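Local coordinates for protein cortical-lytic enzyme (Clostridium perfringens, PDB 5JIP) that probably hydrolyses the glycan strands of spore cortex peptidoglycan as a family 25 muramidase during germination, at residues N27-Y39 with M201-V213. Sequence-based numbering, arbitrary orientation.
Sequences NFLTLAKNSDFIY and MWQFTDEGKLDGV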
loop_
_atom_site.group_PDB
_atom_site.type_symbol
_atom_site.label_atom_id
_atom_site.label_comp_id
_atom_site.label_asym_id
_atom_site.label_seq_id
_atom_site.Cartn_x
_atom_site.Cartn_y
_atom_site.Cartn_z
ATOM N N ASN A 27 14.725 31.780 14.242
ATOM C CA ASN A 27 15.889 31.051 14.720
ATOM C C ASN A 27 15.645 29.558 14.529
ATOM O O ASN A 27 14.949 28.922 15.322
ATOM C CB ASN A 27 16.181 31.363 16.173
ATOM C CG ASN A 27 17.469 30.756 16.623
ATOM O OD1 ASN A 27 17.883 29.704 16.118
ATOM N ND2 ASN A 27 18.147 31.430 17.548
ATOM N N PHE A 28 16.257 29.000 13.493
ATOM C CA PHE A 28 15.990 27.610 13.137
ATOM C C PHE A 28 16.591 26.657 14.139
ATOM O O PHE A 28 16.072 25.555 14.327
ATOM C CB PHE A 28 16.500 27.326 11.738
ATOM C CG PHE A 28 15.659 27.961 10.662
ATOM C CD1 PHE A 28 14.438 27.396 10.292
ATOM C CD2 PHE A 28 16.072 29.137 10.034
ATOM C CE1 PHE A 28 13.667 27.968 9.306
ATOM C CE2 PHE A 28 15.307 29.724 9.054
ATOM C CZ PHE A 28 14.095 29.133 8.671
ATOM N N LEU A 29 17.661 27.058 14.820
ATOM C CA LEU A 29 18.189 26.180 15.846
ATOM C C LEU A 29 17.167 25.999 16.964
ATOM O O LEU A 29 17.040 24.914 17.540
ATOM C CB LEU A 29 19.523 26.723 16.386
ATOM C CG LEU A 29 20.263 25.777 17.316
ATOM C CD1 LEU A 29 20.583 24.473 16.612
ATOM C CD2 LEU A 29 21.538 26.441 17.824
ATOM N N THR A 30 16.429 27.054 17.287
ATOM C CA THR A 30 15.384 26.933 18.292
ATOM C C THR A 30 14.220 26.093 17.771
ATOM O O THR A 30 13.698 25.229 18.486
ATOM C CB THR A 30 14.912 28.322 18.687
ATOM O OG1 THR A 30 16.029 29.057 19.191
ATOM C CG2 THR A 30 13.811 28.272 19.755
ATOM N N LEU A 31 13.812 26.323 16.525
ATOM C CA LEU A 31 12.698 25.564 15.968
ATOM C C LEU A 31 13.021 24.075 15.851
ATOM O O LEU A 31 12.119 23.239 15.908
ATOM C CB LEU A 31 12.341 26.134 14.605
ATOM C CG LEU A 31 11.718 27.544 14.588
ATOM C CD1 LEU A 31 11.456 27.990 13.162
ATOM C CD2 LEU A 31 10.432 27.568 15.411
ATOM N N ALA A 32 14.291 23.728 15.658
ATOM C CA ALA A 32 14.666 22.321 15.550
ATOM C C ALA A 32 14.286 21.552 16.798
ATOM O O ALA A 32 14.082 20.330 16.741
ATOM C CB ALA A 32 16.169 22.192 15.293
ATOM N N LYS A 33 14.193 22.242 17.934
ATOM C CA LYS A 33 13.895 21.609 19.210
ATOM C C LYS A 33 12.408 21.501 19.483
ATOM O O LYS A 33 12.001 20.648 20.289
ATOM C CB LYS A 33 14.518 22.392 20.377
ATOM C CG LYS A 33 16.019 22.428 20.378
ATOM C CD LYS A 33 16.622 21.041 20.543
ATOM C CE LYS A 33 17.692 20.785 19.485
ATOM N NZ LYS A 33 17.136 20.233 18.218
ATOM N N ASN A 34 11.586 22.324 18.836
ATOM C CA ASN A 34 10.166 22.341 19.143
ATOM C C ASN A 34 9.253 22.050 17.960
ATOM O O ASN A 34 8.042 21.937 18.166
ATOM C CB ASN A 34 9.774 23.678 19.812
ATOM C CG ASN A 34 9.993 24.898 18.930
ATOM O OD1 ASN A 34 10.022 24.817 17.687
ATOM N ND2 ASN A 34 10.146 26.053 19.579
ATOM N N SER A 35 9.782 21.891 16.751
ATOM C CA SER A 35 8.971 21.673 15.563
ATOM C C SER A 35 9.334 20.345 14.917
ATOM O O SER A 35 10.519 20.045 14.735
ATOM C CB SER A 35 9.161 22.818 14.564
ATOM O OG SER A 35 8.834 24.063 15.146
ATOM N N ASP A 36 8.315 19.556 14.560
ATOM C CA ASP A 36 8.544 18.312 13.825
ATOM C C ASP A 36 8.813 18.556 12.353
ATOM O O ASP A 36 9.428 17.715 11.685
ATOM C CB ASP A 36 7.337 17.395 13.958
ATOM C CG ASP A 36 7.070 16.988 15.390
ATOM O OD1 ASP A 36 7.901 16.261 15.973
ATOM O OD2 ASP A 36 6.036 17.380 15.926
ATOM N N PHE A 37 8.356 19.686 11.833
ATOM C CA PHE A 37 8.502 20.004 10.422
ATOM C C PHE A 37 8.381 21.509 10.299
ATOM O O PHE A 37 7.850 22.176 11.193
ATOM C CB PHE A 37 7.423 19.310 9.556
ATOM C CG PHE A 37 6.005 19.641 9.979
ATOM C CD1 PHE A 37 5.394 20.833 9.587
ATOM C CD2 PHE A 37 5.295 18.784 10.797
ATOM C CE1 PHE A 37 4.119 21.148 9.992
ATOM C CE2 PHE A 37 4.012 19.089 11.198
ATOM C CZ PHE A 37 3.415 20.278 10.791
ATOM N N ILE A 38 8.884 22.039 9.184
ATOM C CA ILE A 38 8.685 23.443 8.826
ATOM C C ILE A 38 8.306 23.525 7.353
ATOM O O ILE A 38 9.019 23.003 6.483
ATOM C CB ILE A 38 9.943 24.315 9.074
ATOM C CG1 ILE A 38 10.300 24.338 10.553
ATOM C CG2 ILE A 38 9.722 25.731 8.552
ATOM C CD1 ILE A 38 11.653 24.949 10.813
ATOM N N TYR A 39 7.223 24.250 7.061
ATOM C CA TYR A 39 6.874 24.629 5.692
ATOM C C TYR A 39 7.312 26.058 5.382
ATOM O O TYR A 39 7.219 26.942 6.233
ATOM C CB TYR A 39 5.371 24.491 5.446
ATOM C CG TYR A 39 5.028 23.159 4.800
ATOM C CD1 TYR A 39 5.320 22.908 3.461
ATOM C CD2 TYR A 39 4.429 22.154 5.530
ATOM C CE1 TYR A 39 5.006 21.696 2.876
ATOM C CE2 TYR A 39 4.129 20.927 4.956
ATOM C CZ TYR A 39 4.420 20.693 3.647
ATOM O OH TYR A 39 4.103 19.450 3.143
ATOM N N MET A 201 -2.914 17.803 7.298
ATOM C CA MET A 201 -2.488 18.845 8.233
ATOM C C MET A 201 -3.633 19.822 8.439
ATOM O O MET A 201 -4.515 19.968 7.591
ATOM C CB MET A 201 -1.257 19.589 7.732
ATOM C CG MET A 201 -0.010 18.739 7.690
ATOM S SD MET A 201 1.491 19.646 7.159
ATOM C CE MET A 201 1.189 21.312 7.647
ATOM N N TRP A 202 -3.613 20.465 9.594
ATOM C CA TRP A 202 -4.619 21.444 9.996
ATOM C C TRP A 202 -3.895 22.687 10.499
ATOM O O TRP A 202 -3.182 22.625 11.507
ATOM C CB TRP A 202 -5.528 20.859 11.075
ATOM C CG TRP A 202 -6.434 21.827 11.786
ATOM C CD1 TRP A 202 -6.877 23.037 11.346
ATOM C CD2 TRP A 202 -6.991 21.650 13.101
ATOM N NE1 TRP A 202 -7.706 23.622 12.301
ATOM C CE2 TRP A 202 -7.766 22.789 13.391
ATOM C CE3 TRP A 202 -6.912 20.629 14.047
ATOM C CZ2 TRP A 202 -8.458 22.925 14.591
ATOM C CZ3 TRP A 202 -7.590 20.774 15.239
ATOM C CH2 TRP A 202 -8.356 21.901 15.498
ATOM N N GLN A 203 -4.034 23.791 9.761
ATOM C CA GLN A 203 -3.533 25.092 10.185
ATOM C C GLN A 203 -4.590 25.697 11.099
ATOM O O GLN A 203 -5.678 26.059 10.635
ATOM C CB GLN A 203 -3.284 25.998 8.989
ATOM C CG GLN A 203 -2.482 27.240 9.330
ATOM C CD GLN A 203 -2.335 28.107 8.120
ATOM O OE1 GLN A 203 -3.297 28.710 7.663
ATOM N NE2 GLN A 203 -1.119 28.167 7.579
ATOM N N PHE A 204 -4.309 25.718 12.401
ATOM C CA PHE A 204 -5.312 26.125 13.378
ATOM C C PHE A 204 -5.161 27.571 13.831
ATOM O O PHE A 204 -6.063 28.095 14.489
ATOM C CB PHE A 204 -5.296 25.175 14.595
ATOM C CG PHE A 204 -4.006 25.188 15.372
ATOM C CD1 PHE A 204 -2.972 24.319 15.029
ATOM C CD2 PHE A 204 -3.823 26.064 16.425
ATOM C CE1 PHE A 204 -1.779 24.328 15.719
ATOM C CE2 PHE A 204 -2.618 26.085 17.121
ATOM C CZ PHE A 204 -1.594 25.223 16.759
ATOM N N THR A 205 -4.070 28.250 13.474
ATOM C CA THR A 205 -3.966 29.663 13.783
ATOM C C THR A 205 -3.017 30.312 12.799
ATOM O O THR A 205 -2.138 29.654 12.239
ATOM C CB THR A 205 -3.470 29.892 15.213
ATOM O OG1 THR A 205 -3.461 31.287 15.487
ATOM C CG2 THR A 205 -2.080 29.348 15.383
ATOM N N ASP A 206 -3.211 31.612 12.610
ATOM C CA ASP A 206 -2.271 32.473 11.916
ATOM C C ASP A 206 -1.568 33.427 12.871
ATOM O O ASP A 206 -0.784 34.267 12.420
ATOM C CB ASP A 206 -2.979 33.277 10.829
ATOM C CG ASP A 206 -4.115 34.145 11.373
ATOM O OD1 ASP A 206 -4.560 33.915 12.493
ATOM O OD2 ASP A 206 -4.585 35.034 10.647
ATOM N N GLU A 207 -1.813 33.295 14.168
ATOM C CA GLU A 207 -1.359 34.250 15.170
ATOM C C GLU A 207 -0.743 33.535 16.343
ATOM O O GLU A 207 -0.855 33.971 17.493
ATOM C CB GLU A 207 -2.511 35.118 15.659
ATOM C CG GLU A 207 -3.106 35.969 14.621
ATOM C CD GLU A 207 -4.144 36.910 15.183
ATOM O OE1 GLU A 207 -4.837 36.543 16.159
ATOM O OE2 GLU A 207 -4.235 38.028 14.646
ATOM N N GLY A 208 -0.048 32.447 16.086
ATOM C CA GLY A 208 0.487 31.665 17.162
ATOM C C GLY A 208 1.760 32.259 17.730
ATOM O O GLY A 208 2.406 33.118 17.133
ATOM N N LYS A 209 2.112 31.780 18.913
ATOM C CA LYS A 209 3.361 32.141 19.583
ATOM C C LYS A 209 4.218 30.896 19.702
ATOM O O LYS A 209 3.820 29.916 20.350
ATOM C CB LYS A 209 3.082 32.744 20.961
ATOM C CG LYS A 209 4.323 33.065 21.788
ATOM C CD LYS A 209 3.898 33.578 23.176
ATOM C CE LYS A 209 5.070 34.123 23.981
ATOM N NZ LYS A 209 5.876 33.042 24.614
ATOM N N LEU A 210 5.380 30.920 19.056
ATOM C CA LEU A 210 6.319 29.801 19.119
ATOM C C LEU A 210 7.730 30.329 19.274
ATOM O O LEU A 210 8.162 31.152 18.464
ATOM C CB LEU A 210 6.255 28.953 17.857
ATOM C CG LEU A 210 7.099 27.681 17.825
ATOM C CD1 LEU A 210 6.705 26.701 18.946
ATOM C CD2 LEU A 210 6.940 27.044 16.462
ATOM N N ASP A 211 8.440 29.850 20.297
ATOM C CA ASP A 211 9.843 30.221 20.492
ATOM C C ASP A 211 10.613 29.918 19.217
ATOM O O ASP A 211 10.524 28.818 18.678
ATOM C CB ASP A 211 10.459 29.432 21.663
ATOM C CG ASP A 211 10.075 29.979 23.038
ATOM O OD1 ASP A 211 9.305 30.959 23.123
ATOM O OD2 ASP A 211 10.550 29.401 24.048
ATOM N N GLY A 212 11.355 30.894 18.730
ATOM C CA GLY A 212 12.103 30.725 17.507
ATOM C C GLY A 212 11.526 31.457 16.327
ATOM O O GLY A 212 12.173 31.504 15.267
ATOM N N VAL A 213 10.330 32.029 16.468
ATOM C CA VAL A 213 9.766 32.935 15.481
ATOM C C VAL A 213 9.331 34.185 16.223
ATOM O O VAL A 213 8.606 34.092 17.220
ATOM C CB VAL A 213 8.582 32.316 14.722
ATOM C CG1 VAL A 213 8.041 33.299 13.731
ATOM C CG2 VAL A 213 9.017 31.042 14.024
#
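Met201 reaches from its strand to two aromatic rings of 27-39, while the same chain, ten residues later, returns to grip the helix that precedes those rings. The setting is the TIM-like (beta/alpha) barrel of a family 25 glycoside hydrolase, and it illustrates how one barrel can be tied twice, through its interior and on its outside. Inside, strands 201-208 and 38-44, not paired, are bridged by side chains. The Met201 sulfur approaches the Phe37 ring obliquely, 30° off its normal, but lies at the edge of the Tyr39 ring, 3.7 Å from SD to CE2; both are Met-aromatic contacts. Tyr39 OH is bound by the carbonyl of Phe109.

Outside, the type II turn from Leu210 to Val213 sits against helix 28-34. Gly212 O accepts from Asn27 N at 2.8 Å, and Asn27, the N-cap, turns its OD1 back to Thr30 N. Leu210 sends CG away from its own backbone N (chi1 -175°), which carries CD1 to Asn34 and CD2 to Leu31 CD2 at 3.7 Å; Leu31 CD2 also meets Val213 CG2. Gly212, with positive phi (107°) and no side chain, lies with its backbone against Thr30 CG2 and Leu31 CG. Two turns on from Asn27, the Asn34 amide is held at both polar atoms: OD1 accepts from Ser35 OG, and ND2 donates to Asp211 O at 2.9 Å, with that oxygen almost exactly in the amide plane.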